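Local coordinates for protein caspase-1 subunit p19/18 (Spodoptera frugiperda, PDB 1M72) that probably cleaves target proteins as a cysteine protease in the caspase cascade that carries out apoptosis, at residues C[154-158]-C[245-250]. Numbering follows the deposited sequence.
Sequences RLDGG and MMHQQK. With EDO (1,2-ethanediol), chain J.
Leu-155 reaches across to three side chains of 245-250, each crossing it at roughly a right angle. Its CD2 meets Met-246 SD at 3.8 Å, while CD1 lies 3.2 Å from the carbonyl oxygen of Met-245, and the CE methyl of Met-245, a residue exposed to solvent, touches the same CD1 at 3.9 Å. Gln-249 bends at chi2 (-67°), which brings its amide oxygen against the leucine, with OE1 3.1 Å from Leu-155 CB. The other end of that amide is held by its own loop: NE2 gives a nearly straight bond of 2.8 Å to His-247 O, reaching it from above the carbonyl plane. The tight part continues at Lys-250, whose N donates to Asp-156 O at 2.8 Å, and whose CG rests on Gly-158 CA. In the caspase fold, this is where the loop following the probable catalytic Cys-150 meets the loop ahead of strand 254-257; Met-246 also packs on the bound peptide. Asp-156 is gripped from several directions: OD1 closes an Asx turn with Gly-158 N (2.8 Å) and also accepts from Val-178 N of the second subunit, while OD2 takes His-179 N of that subunit. Between the two segments the looser side lies around Gly-157 and Gln-248, both exposed, where one water donates to both carbonyl oxygens; Arg-175 of the second subunit also donates to Gly-157 O and, weakly, to Gln-248 O.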
# COMPACT_ATOMS: atom_id res chain seq x y z
N ARG C 154 15.44 -7.32 9.04
CA ARG C 154 15.74 -8.29 8.00
C ARG C 154 16.52 -7.58 6.85
O ARG C 154 16.45 -6.35 6.70
CB ARG C 154 14.45 -8.96 7.52
CG ARG C 154 13.66 -9.56 8.68
CD ARG C 154 12.98 -10.86 8.31
NE ARG C 154 12.46 -11.62 9.47
CZ ARG C 154 13.15 -12.01 10.56
NH1 ARG C 154 14.45 -11.70 10.71
NH2 ARG C 154 12.55 -12.74 11.51
N LEU C 155 17.28 -8.36 6.08
CA LEU C 155 18.09 -7.80 4.99
C LEU C 155 17.64 -8.38 3.69
O LEU C 155 17.18 -9.50 3.67
CB LEU C 155 19.58 -8.11 5.17
CG LEU C 155 20.25 -7.49 6.39
CD1 LEU C 155 21.48 -8.28 6.72
CD2 LEU C 155 20.57 -6.04 6.11
N ASP C 156 17.76 -7.60 2.62
CA ASP C 156 17.36 -8.02 1.27
C ASP C 156 18.66 -8.09 0.45
O ASP C 156 19.21 -7.06 0.02
CB ASP C 156 16.37 -7.00 0.68
CG ASP C 156 15.77 -7.46 -0.67
OD1 ASP C 156 16.53 -8.03 -1.51
OD2 ASP C 156 14.55 -7.24 -0.90
N GLY C 157 19.15 -9.31 0.23
CA GLY C 157 20.39 -9.49 -0.50
C GLY C 157 20.29 -9.19 -1.99
O GLY C 157 21.29 -9.22 -2.71
N GLY C 158 19.07 -8.91 -2.45
CA GLY C 158 18.86 -8.62 -3.86
C GLY C 158 19.18 -9.79 -4.78
O GLY C 158 19.63 -10.84 -4.34
N MET C 245 27.61 -9.24 6.24
CA MET C 245 26.17 -9.44 6.19
C MET C 245 25.37 -8.17 5.82
O MET C 245 24.28 -8.28 5.24
CB MET C 245 25.67 -10.06 7.52
CG MET C 245 25.23 -9.05 8.58
SD MET C 245 24.39 -9.69 10.12
CE MET C 245 22.98 -10.59 9.47
N MET C 246 25.89 -6.98 6.15
CA MET C 246 25.23 -5.70 5.83
C MET C 246 25.68 -5.15 4.46
O MET C 246 25.20 -4.13 3.98
CB MET C 246 25.59 -4.65 6.87
CG MET C 246 25.26 -5.03 8.31
SD MET C 246 23.53 -5.41 8.48
CE MET C 246 22.82 -3.65 8.51
N HIS C 247 26.59 -5.85 3.82
CA HIS C 247 27.15 -5.39 2.58
C HIS C 247 26.41 -5.79 1.29
O HIS C 247 25.97 -6.91 1.16
CB HIS C 247 28.62 -5.83 2.53
CG HIS C 247 29.40 -5.18 1.44
ND1 HIS C 247 29.51 -3.81 1.32
CD2 HIS C 247 30.08 -5.71 0.39
CE1 HIS C 247 30.23 -3.53 0.25
NE2 HIS C 247 30.58 -4.66 -0.33
N GLN C 248 26.32 -4.85 0.36
CA GLN C 248 25.65 -5.04 -0.93
C GLN C 248 24.20 -5.40 -0.77
O GLN C 248 23.69 -6.23 -1.50
CB GLN C 248 26.35 -6.14 -1.74
CG GLN C 248 27.85 -5.88 -1.96
CD GLN C 248 28.49 -6.93 -2.84
OE1 GLN C 248 29.67 -7.21 -2.70
NE2 GLN C 248 27.71 -7.51 -3.75
N GLN C 249 23.53 -4.77 0.19
CA GLN C 249 22.13 -5.07 0.40
C GLN C 249 21.26 -4.10 -0.40
O GLN C 249 21.72 -3.01 -0.80
CB GLN C 249 21.81 -5.04 1.90
CG GLN C 249 22.73 -5.98 2.70
CD GLN C 249 22.48 -7.44 2.37
OE1 GLN C 249 21.39 -7.93 2.62
NE2 GLN C 249 23.47 -8.12 1.79
N LYS C 250 20.03 -4.52 -0.65
CA LYS C 250 19.04 -3.79 -1.45
C LYS C 250 17.84 -3.39 -0.61
O LYS C 250 17.68 -3.84 0.55
CB LYS C 250 18.56 -4.68 -2.58
CG LYS C 250 19.70 -5.18 -3.45
CD LYS C 250 20.31 -4.04 -4.24
CE LYS C 250 19.44 -3.75 -5.49
NZ LYS C 250 19.83 -2.45 -6.07
C1 EDO J . 13.81 -3.74 1.71
O1 EDO J . 12.52 -3.09 1.79
C2 EDO J . 13.76 -4.74 0.60
O2 EDO J . 12.94 -5.80 1.02
O HOH W 1 18.70 -4.49 3.08
O HOH W 2 24.35 -9.14 -1.68